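Local coordinates for amino acid adenylation domain-containing protein (Bacillus stratosphericus LAMA 585, PDB 6ULY) that probably selects an alpha-keto acid and activates it as the acyl adenylate for nonribosomal depsipeptide synthesis, at residues 116-121 with 141-146; 419-422 with 427-430; 84-89 with 229-234. One frame throughout, in Å; residues are numbered along the deposited sequence.

Interaction 1 (116-121 with 141-146); sequences HAWKLL and FLWHTD. With SO4 (sulfate ion), chain M; SO4 (sulfate ion), chain J.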
loop_
_atom_site.group_PDB
_atom_site.type_symbol
_atom_site.label_atom_id
_atom_site.label_comp_id
_atom_site.label_asym_id
_atom_site.label_seq_id
_atom_site.Cartn_x
_atom_site.Cartn_y
_atom_site.Cartn_z
ATOM N N HIS A 116 -6.303 1.666 13.732
ATOM C CA HIS A 116 -6.996 1.885 12.468
ATOM C C HIS A 116 -8.290 1.084 12.416
ATOM O O HIS A 116 -9.374 1.642 12.207
ATOM C CB HIS A 116 -6.089 1.513 11.294
ATOM C CG HIS A 116 -6.782 1.544 9.968
ATOM N ND1 HIS A 116 -6.911 2.696 9.221
ATOM C CD2 HIS A 116 -7.402 0.567 9.263
ATOM C CE1 HIS A 116 -7.571 2.426 8.109
ATOM N NE2 HIS A 116 -7.881 1.141 8.110
ATOM N N ALA A 117 -8.191 -0.235 12.598
ATOM C CA ALA A 117 -9.385 -1.076 12.575
ATOM C C ALA A 117 -10.369 -0.662 13.660
ATOM O O ALA A 117 -11.583 -0.612 13.426
ATOM C CB ALA A 117 -8.997 -2.543 12.745
ATOM N N TRP A 118 -9.867 -0.372 14.860
ATOM C CA TRP A 118 -10.746 0.026 15.955
ATOM C C TRP A 118 -11.544 1.267 15.578
ATOM O O TRP A 118 -12.762 1.327 15.790
ATOM C CB TRP A 118 -9.909 0.260 17.211
ATOM C CG TRP A 118 -10.641 0.851 18.366
ATOM C CD1 TRP A 118 -11.463 0.196 19.244
ATOM C CD2 TRP A 118 -10.593 2.213 18.802
ATOM N NE1 TRP A 118 -11.939 1.073 20.188
ATOM C CE2 TRP A 118 -11.418 2.317 19.941
ATOM C CE3 TRP A 118 -9.933 3.357 18.340
ATOM C CZ2 TRP A 118 -11.605 3.517 20.620
ATOM C CZ3 TRP A 118 -10.123 4.551 19.013
ATOM C CH2 TRP A 118 -10.950 4.622 20.143
ATOM N N LYS A 119 -10.872 2.264 14.999
ATOM C CA LYS A 119 -11.558 3.478 14.564
ATOM C C LYS A 119 -12.478 3.204 13.380
ATOM O O LYS A 119 -13.564 3.788 13.283
ATOM C CB LYS A 119 -10.528 4.553 14.206
ATOM C CG LYS A 119 -11.124 5.899 13.835
ATOM C CD LYS A 119 -10.036 6.960 13.670
ATOM C CE LYS A 119 -10.618 8.313 13.267
ATOM N NZ LYS A 119 -9.566 9.368 13.120
ATOM N N LEU A 120 -12.061 2.329 12.463
ATOM C CA LEU A 120 -12.912 2.005 11.324
ATOM C C LEU A 120 -14.223 1.375 11.775
ATOM O O LEU A 120 -15.265 1.584 11.141
ATOM C CB LEU A 120 -12.175 1.064 10.369
ATOM C CG LEU A 120 -12.846 0.841 9.011
ATOM C CD1 LEU A 120 -12.960 2.162 8.252
ATOM C CD2 LEU A 120 -12.085 -0.198 8.192
ATOM N N LEU A 121 -14.190 0.610 12.862
ATOM C CA LEU A 121 -15.367 -0.049 13.410
ATOM C C LEU A 121 -16.119 0.822 14.410
ATOM O O LEU A 121 -16.981 0.313 15.132
ATOM C CB LEU A 121 -14.955 -1.366 14.071
ATOM C CG LEU A 121 -14.401 -2.411 13.100
ATOM C CD1 LEU A 121 -13.585 -3.461 13.830
ATOM C CD2 LEU A 121 -15.536 -3.065 12.334
ATOM N N PHE A 141 -4.334 5.740 26.800
ATOM C CA PHE A 141 -3.328 6.794 26.817
ATOM C C PHE A 141 -2.552 6.842 25.506
ATOM O O PHE A 141 -2.234 7.929 25.014
ATOM C CB PHE A 141 -2.370 6.587 27.993
ATOM C CG PHE A 141 -3.004 6.790 29.343
ATOM C CD1 PHE A 141 -2.847 7.987 30.027
ATOM C CD2 PHE A 141 -3.755 5.782 29.933
ATOM C CE1 PHE A 141 -3.424 8.176 31.270
ATOM C CE2 PHE A 141 -4.336 5.965 31.175
ATOM C CZ PHE A 141 -4.171 7.163 31.844
ATOM N N LEU A 142 -2.241 5.678 24.928
ATOM C CA LEU A 142 -1.498 5.655 23.672
ATOM C C LEU A 142 -2.277 6.333 22.551
ATOM O O LEU A 142 -1.697 7.041 21.720
ATOM C CB LEU A 142 -1.166 4.215 23.278
ATOM C CG LEU A 142 0.151 3.615 23.775
ATOM C CD1 LEU A 142 0.335 2.212 23.211
ATOM C CD2 LEU A 142 1.328 4.496 23.393
ATOM N N TRP A 143 -3.588 6.120 22.508
ATOM C CA TRP A 143 -4.436 6.665 21.458
ATOM C C TRP A 143 -5.065 7.998 21.838
ATOM O O TRP A 143 -5.808 8.566 21.031
ATOM C CB TRP A 143 -5.536 5.655 21.108
ATOM C CG TRP A 143 -5.008 4.352 20.580
ATOM C CD1 TRP A 143 -3.724 4.082 20.205
ATOM C CD2 TRP A 143 -5.750 3.141 20.370
ATOM N NE1 TRP A 143 -3.620 2.782 19.776
ATOM C CE2 TRP A 143 -4.848 2.182 19.869
ATOM C CE3 TRP A 143 -7.086 2.777 20.560
ATOM C CZ2 TRP A 143 -5.240 0.883 19.546
ATOM C CZ3 TRP A 143 -7.473 1.484 20.246
ATOM C CH2 TRP A 143 -6.552 0.554 19.742
ATOM N N HIS A 144 -4.789 8.504 23.038
ATOM C CA HIS A 144 -5.325 9.781 23.506
ATOM C C HIS A 144 -6.830 9.858 23.255
ATOM O O HIS A 144 -7.341 10.759 22.589
ATOM C CB HIS A 144 -4.587 10.944 22.841
ATOM C CG HIS A 144 -3.116 10.954 23.115
ATOM N ND1 HIS A 144 -2.575 11.522 24.248
ATOM C CD2 HIS A 144 -2.075 10.451 22.412
ATOM C CE1 HIS A 144 -1.263 11.375 24.227
ATOM N NE2 HIS A 144 -0.933 10.729 23.123
ATOM N N THR A 145 -7.538 8.880 23.815
ATOM C CA THR A 145 -8.962 8.717 23.575
ATOM C C THR A 145 -9.680 8.434 24.883
ATOM O O THR A 145 -9.138 7.788 25.785
ATOM C CB THR A 145 -9.241 7.578 22.585
ATOM O OG1 THR A 145 -10.654 7.413 22.429
ATOM C CG2 THR A 145 -8.633 6.273 23.082
ATOM N N ASP A 146 -10.911 8.932 24.973
ATOM C CA ASP A 146 -11.818 8.626 26.069
ATOM C C ASP A 146 -12.901 7.642 25.651
ATOM O O ASP A 146 -13.821 7.375 26.430
ATOM C CB ASP A 146 -12.456 9.912 26.594
ATOM C CG ASP A 146 -11.429 10.971 26.951
ATOM O OD1 ASP A 146 -10.414 10.627 27.597
ATOM O OD2 ASP A 146 -11.633 12.146 26.579
HETATM S S SO4 M . -5.783 5.833 11.712
HETATM O O1 SO4 M . -6.522 5.254 10.628
HETATM O O2 SO4 M . -4.780 6.716 11.189
HETATM O O3 SO4 M . -6.672 6.575 12.556
HETATM O O4 SO4 M . -5.153 4.794 12.472
HETATM S S SO4 J . -9.576 8.918 17.332
HETATM O O1 SO4 J . -10.111 10.182 17.776
HETATM O O2 SO4 J . -8.839 9.132 16.109
HETATM O O3 SO4 J . -8.681 8.386 18.331
HETATM O O4 SO4 J . -10.669 7.987 17.120
#
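Trp118 and Trp143 meet as an oblique pair of indoles, their six-membered rings 4.9 Å apart at the centroids and their planes at 39°. CZ3 of Trp143 does the touching: it sits over one face of Trp118, displaced toward the rim, and comes within 3.5 Å of Trp118 CD2. Trp118 reaches across because its CG lies anti to the backbone N (chi1 172°), which carries the indole off the last turns of helix 109-120. At the far rim of this indole, near its plane, Thr145 OG1 lies 3.6 Å from Trp118 CH2; that oxygen accepts a hydrogen bond from Gln147 N. No hydrogen bond links the two segments. Two sulfate ions, probably from the crystallisation liquor, sit beside His115 near the second subunit: His116 ND1 donates to O1 of one at 2.9 Å, and Lys119 NZ to O2 of the other at 3.1 Å. His115 meets the Trp143 ring edge-to-face. Helix 139-142 closes at His144, whose positive phi belongs to a Schellman motif, and the aromatic pair seats this helix end on helix 109-120, beside the mixed seven-stranded sheet of the AMP-binding fold.

Interaction 2 (419-422 with 427-430); sequences KGYY and ANQE. With SO4 (sulfate ion), chain U.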
loop_
_atom_site.group_PDB
_atom_site.type_symbol
_atom_site.label_atom_id
_atom_site.label_comp_id
_atom_site.label_asym_id
_atom_site.label_seq_id
_atom_site.Cartn_x
_atom_site.Cartn_y
_atom_site.Cartn_z
ATOM N N LYS A 419 -17.929 -10.871 1.967
ATOM C CA LYS A 419 -18.775 -9.773 1.518
ATOM C C LYS A 419 -17.939 -8.640 0.940
ATOM O O LYS A 419 -18.403 -7.909 0.059
ATOM C CB LYS A 419 -19.626 -9.233 2.668
ATOM C CG LYS A 419 -20.654 -10.190 3.227
ATOM C CD LYS A 419 -21.601 -9.439 4.150
ATOM C CE LYS A 419 -22.569 -10.369 4.851
ATOM N NZ LYS A 419 -23.521 -9.617 5.715
ATOM N N GLY A 420 -16.714 -8.473 1.433
ATOM C CA GLY A 420 -15.844 -7.404 0.994
ATOM C C GLY A 420 -15.091 -6.783 2.151
ATOM O O GLY A 420 -15.364 -7.093 3.319
ATOM N N TYR A 421 -14.124 -5.928 1.838
ATOM C CA TYR A 421 -13.437 -5.169 2.869
ATOM C C TYR A 421 -14.376 -4.120 3.449
ATOM O O TYR A 421 -15.081 -3.419 2.718
ATOM C CB TYR A 421 -12.190 -4.496 2.302
ATOM C CG TYR A 421 -11.211 -5.442 1.649
ATOM C CD1 TYR A 421 -10.583 -6.443 2.383
ATOM C CD2 TYR A 421 -10.898 -5.322 0.300
ATOM C CE1 TYR A 421 -9.684 -7.303 1.791
ATOM C CE2 TYR A 421 -9.997 -6.176 -0.300
ATOM C CZ TYR A 421 -9.395 -7.165 0.448
ATOM O OH TYR A 421 -8.499 -8.015 -0.153
ATOM N N TYR A 422 -14.374 -4.010 4.772
ATOM C CA TYR A 422 -15.313 -3.132 5.456
ATOM C C TYR A 422 -14.981 -1.672 5.172
ATOM O O TYR A 422 -13.831 -1.242 5.310
ATOM C CB TYR A 422 -15.279 -3.413 6.962
ATOM C CG TYR A 422 -16.329 -2.692 7.778
ATOM C CD1 TYR A 422 -17.686 -2.843 7.506
ATOM C CD2 TYR A 422 -15.964 -1.877 8.840
ATOM C CE1 TYR A 422 -18.642 -2.183 8.258
ATOM C CE2 TYR A 422 -16.914 -1.219 9.598
ATOM C CZ TYR A 422 -18.247 -1.375 9.306
ATOM O OH TYR A 422 -19.178 -0.711 10.069
ATOM N N ALA A 427 -11.263 -0.525 -2.488
ATOM C CA ALA A 427 -10.510 -1.772 -2.397
ATOM C C ALA A 427 -11.337 -2.955 -2.885
ATOM O O ALA A 427 -10.802 -3.891 -3.487
ATOM C CB ALA A 427 -10.047 -2.003 -0.960
ATOM N N ASN A 428 -12.645 -2.935 -2.636
ATOM C CA ASN A 428 -13.485 -4.035 -3.091
ATOM C C ASN A 428 -13.545 -4.101 -4.607
ATOM O O ASN A 428 -13.656 -5.191 -5.179
ATOM C CB ASN A 428 -14.883 -3.893 -2.497
ATOM C CG ASN A 428 -14.922 -4.272 -1.024
ATOM O OD1 ASN A 428 -14.212 -5.180 -0.598
ATOM N ND2 ASN A 428 -15.734 -3.572 -0.242
ATOM N N GLN A 429 -13.467 -2.952 -5.273
ATOM C CA GLN A 429 -13.454 -2.947 -6.729
ATOM C C GLN A 429 -12.184 -3.592 -7.274
ATOM O O GLN A 429 -12.233 -4.342 -8.256
ATOM C CB GLN A 429 -13.592 -1.513 -7.223
ATOM C CG GLN A 429 -13.856 -1.401 -8.687
ATOM C CD GLN A 429 -13.914 0.035 -9.134
ATOM O OE1 GLN A 429 -14.985 0.634 -9.184
ATOM N NE2 GLN A 429 -12.755 0.604 -9.445
ATOM N N GLU A 430 -11.042 -3.323 -6.640
ATOM C CA GLU A 430 -9.776 -3.866 -7.118
ATOM C C GLU A 430 -9.768 -5.391 -7.122
ATOM O O GLU A 430 -9.135 -6.001 -7.993
ATOM C CB GLU A 430 -8.628 -3.345 -6.252
ATOM C CG GLU A 430 -8.326 -1.857 -6.421
ATOM C CD GLU A 430 -7.335 -1.338 -5.385
ATOM O OE1 GLU A 430 -6.940 -2.116 -4.491
ATOM O OE2 GLU A 430 -6.955 -0.151 -5.461
HETATM S S SO4 U . -9.834 -2.254 -11.011
HETATM O O1 SO4 U . -11.114 -2.804 -11.423
HETATM O O2 SO4 U . -9.263 -1.494 -12.102
HETATM O O3 SO4 U . -10.022 -1.398 -9.872
HETATM O O4 SO4 U . -8.920 -3.309 -10.649
#
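Gly420 and Asn428 bring their CA atoms to 5.8 Å, where the weakly bonded strand about 420-421 passes helix 425-431. The carboxamide of Asn428 grips the backbone of Tyr421 twice. Its OD1 accepts from Tyr421 N, the N-H lying in the carbonyl plane on a lone pair; the modelled 2.5 Å between these two atoms is probably too short and its exact value is doubtful. Its ND2 donates to Tyr421 O at 3.0 Å, again on a lone pair in the carbonyl plane, although this oxygen is tilted 22° out of the amide plane. Both N-H...O angles are 149°. Two bonds to one residue fix the rotation of the amide, and they use the N-H and C=O of Tyr421 as a neighbouring strand would. This fits the place of 420-421 at the edge of a seven-stranded mixed sheet of the AMP-binding fold, next to strand 188-192: on the sheet side, Gly420 and Tyr422 make backbone bonds with Glu190 and Cys188. With CG anti to the carbonyl carbon (chi1 -56°), Tyr421 turns its ring toward the helix, nearly parallel to the Asn428 amide but in a plane offset from it. Its CD2 lies 3.4 Å from Asn428 OD1 and 3.7 Å from Ala427 CB, and its OH hydrogen-bonds to Glu335. Gly420 has a positive phi, and its CA, bearing no side chain, lets Asn428 OD1 come to 3.2 Å.

Interaction 3 (84-89 with 229-234); sequences AFWACV and MFHLVN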
loop_
_atom_site.group_PDB
_atom_site.type_symbol
_atom_site.label_atom_id
_atom_site.label_comp_id
_atom_site.label_asym_id
_atom_site.label_seq_id
_atom_site.Cartn_x
_atom_site.Cartn_y
_atom_site.Cartn_z
ATOM N N ALA A 84 -15.556 -16.504 23.706
ATOM C CA ALA A 84 -16.011 -15.177 23.311
ATOM C C ALA A 84 -16.550 -15.180 21.887
ATOM O O ALA A 84 -17.522 -14.480 21.581
ATOM C CB ALA A 84 -14.866 -14.175 23.449
ATOM N N PHE A 85 -15.926 -15.955 21.000
ATOM C CA PHE A 85 -16.389 -16.024 19.619
ATOM C C PHE A 85 -17.810 -16.560 19.544
ATOM O O PHE A 85 -18.650 -16.027 18.809
ATOM C CB PHE A 85 -15.447 -16.902 18.803
ATOM C CG PHE A 85 -15.920 -17.163 17.404
ATOM C CD1 PHE A 85 -15.623 -16.277 16.382
ATOM C CD2 PHE A 85 -16.654 -18.301 17.107
ATOM C CE1 PHE A 85 -16.053 -16.518 15.091
ATOM C CE2 PHE A 85 -17.088 -18.547 15.817
ATOM C CZ PHE A 85 -16.787 -17.651 14.808
ATOM N N TRP A 86 -18.102 -17.615 20.302
ATOM C CA TRP A 86 -19.419 -18.228 20.217
ATOM C C TRP A 86 -20.470 -17.427 20.967
ATOM O O TRP A 86 -21.630 -17.391 20.544
ATOM C CB TRP A 86 -19.340 -19.660 20.721
ATOM C CG TRP A 86 -18.660 -20.547 19.731
ATOM C CD1 TRP A 86 -17.399 -21.049 19.808
ATOM C CD2 TRP A 86 -19.207 -21.018 18.494
ATOM N NE1 TRP A 86 -17.127 -21.817 18.702
ATOM C CE2 TRP A 86 -18.221 -21.812 17.879
ATOM C CE3 TRP A 86 -20.437 -20.852 17.852
ATOM C CZ2 TRP A 86 -18.427 -22.438 16.654
ATOM C CZ3 TRP A 86 -20.639 -21.475 16.638
ATOM C CH2 TRP A 86 -19.641 -22.259 16.052
ATOM N N ALA A 87 -20.090 -16.753 22.054
ATOM C CA ALA A 87 -21.002 -15.789 22.656
ATOM C C ALA A 87 -21.457 -14.767 21.621
ATOM O O ALA A 87 -22.650 -14.450 21.521
ATOM C CB ALA A 87 -20.329 -15.099 23.842
ATOM N N CYS A 88 -20.516 -14.253 20.824
ATOM C CA CYS A 88 -20.865 -13.294 19.781
ATOM C C CYS A 88 -21.768 -13.924 18.727
ATOM O O CYS A 88 -22.747 -13.312 18.288
ATOM C CB CYS A 88 -19.591 -12.747 19.137
ATOM S SG CYS A 88 -18.609 -11.673 20.204
ATOM N N VAL A 89 -21.443 -15.142 18.295
ATOM C CA VAL A 89 -22.320 -15.868 17.381
ATOM C C VAL A 89 -23.731 -15.963 17.948
ATOM O O VAL A 89 -24.718 -15.771 17.230
ATOM C CB VAL A 89 -21.738 -17.263 17.087
ATOM C CG1 VAL A 89 -22.777 -18.139 16.392
ATOM C CG2 VAL A 89 -20.476 -17.139 16.248
ATOM N N MET A 229 -10.528 -23.095 8.790
ATOM C CA MET A 229 -10.070 -24.374 8.255
ATOM C C MET A 229 -10.024 -25.455 9.328
ATOM O O MET A 229 -10.153 -26.644 9.012
ATOM C CB MET A 229 -8.694 -24.222 7.610
ATOM C CG MET A 229 -8.199 -25.491 6.939
ATOM S SD MET A 229 -6.623 -25.290 6.083
ATOM C CE MET A 229 -5.524 -24.941 7.455
ATOM N N PHE A 230 -9.860 -25.074 10.595
ATOM C CA PHE A 230 -9.778 -26.053 11.677
ATOM C C PHE A 230 -10.898 -25.853 12.688
ATOM O O PHE A 230 -11.789 -26.701 12.770
ATOM C CB PHE A 230 -8.394 -26.004 12.325
ATOM C CG PHE A 230 -7.448 -27.019 11.755
ATOM C CD1 PHE A 230 -7.005 -28.079 12.521
ATOM C CD2 PHE A 230 -7.047 -26.942 10.430
ATOM C CE1 PHE A 230 -6.157 -29.028 11.992
ATOM C CE2 PHE A 230 -6.202 -27.892 9.892
ATOM C CZ PHE A 230 -5.755 -28.937 10.675
ATOM N N HIS A 231 -10.905 -24.754 13.442
ATOM C CA HIS A 231 -11.868 -24.636 14.532
ATOM C C HIS A 231 -13.297 -24.851 14.034
ATOM O O HIS A 231 -14.019 -25.713 14.551
ATOM C CB HIS A 231 -11.730 -23.279 15.219
ATOM C CG HIS A 231 -12.740 -23.049 16.298
ATOM N ND1 HIS A 231 -12.911 -23.917 17.358
ATOM C CD2 HIS A 231 -13.641 -22.055 16.477
ATOM C CE1 HIS A 231 -13.869 -23.461 18.146
ATOM N NE2 HIS A 231 -14.329 -22.334 17.633
ATOM N N LEU A 232 -13.720 -24.090 13.018
ATOM C CA LEU A 232 -15.102 -24.211 12.559
ATOM C C LEU A 232 -15.334 -25.529 11.829
ATOM O O LEU A 232 -16.402 -26.137 11.963
ATOM C CB LEU A 232 -15.476 -23.027 11.669
ATOM C CG LEU A 232 -15.663 -21.695 12.400
ATOM C CD1 LEU A 232 -16.019 -20.597 11.407
ATOM C CD2 LEU A 232 -16.720 -21.794 13.491
ATOM N N VAL A 233 -14.355 -25.988 11.051
ATOM C CA VAL A 233 -14.459 -27.317 10.456
ATOM C C VAL A 233 -14.645 -28.364 11.544
ATOM O O VAL A 233 -15.415 -29.320 11.386
ATOM C CB VAL A 233 -13.221 -27.618 9.593
ATOM C CG1 VAL A 233 -13.067 -29.119 9.386
ATOM C CG2 VAL A 233 -13.316 -26.904 8.256
ATOM N N ASN A 234 -13.945 -28.198 12.670
ATOM C CA ASN A 234 -14.015 -29.184 13.741
ATOM C C ASN A 234 -15.380 -29.166 14.418
ATOM O O ASN A 234 -15.975 -30.221 14.659
ATOM C CB ASN A 234 -12.903 -28.927 14.760
ATOM C CG ASN A 234 -11.523 -29.190 14.197
ATOM O OD1 ASN A 234 -11.338 -30.066 13.351
ATOM N ND2 ASN A 234 -10.543 -28.427 14.663
#
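The indole N-H of Trp86 donates to an imidazole nitrogen, NE1 to His231 NE2 at 3.0 Å, in the one hydrogen bond between the two segments. It is moderately bent, with an N-H...N angle of 149°, and each nitrogen lies about 20° out of the ring plane of the other. The rings meet rim to rim, neither over the other's face, with the five-membered ring of Trp86 and the imidazole turned 66° apart. His231 accepts at NE2, consistent with a proton on ND1, which is hydrogen-bonded to OE1 of Gln241; both imidazole nitrogens are thus held and the ring is fixed in rotation within a buried setting. CG of His231 is anti to the backbone N, which extends the imidazole toward helix 78-91.

Beside this polar link lies an apolar one. The CD2 methyl of Leu232 comes obliquely to the benzene part of the indole, 3.7 Å from Trp86 CZ2, and also lies 4.0 Å from Phe85 CE2. Phe85 in turn lays CD2 over one face of the Trp86 indole, offset toward its rim, so the two aromatic side chains of neighbouring residues brace each other where Leu232 meets them.

The segment axes stay 13.6 Å apart and cross at -56°, far enough that long side chains alone span the gap. The space around is filled by other helices: Leu18 and Leu22 of helix 18-26 and Leu49 and Ala53 of helix 46-62 pack on Trp86, while Val196 and Val200 of helix 193-207 pack on Leu232. Met229, at the start of 229-234, touches the bound keto acyl adenylate, and Gln241 belongs to strand 240-243 of the nine-stranded mixed sheet.

Overall arrangement
Interaction 3 closes the longest loop along the chain, and interaction 1 is nested inside it; interaction 2 follows both. The three centres lie about 22 to 26 Å apart. Interactions 1 and 2 touch directly: Leu120, at the end of helix 109-120, and Leu121 just after it pack on Tyr422 next to edge strand 420-421. Interaction 3, joining helices 78-91 and 224-237, is separate, its nearest atoms about 12 Å from interaction 1 and 13 Å from interaction 2. Interactions 1 and 2 border the second subunit, where His116 meets Gln429 and Glu430 of that subunit. Tyr421, about 8 Å from the adenylate, and Met229, touching it, approach the ligand from different parts of the fold.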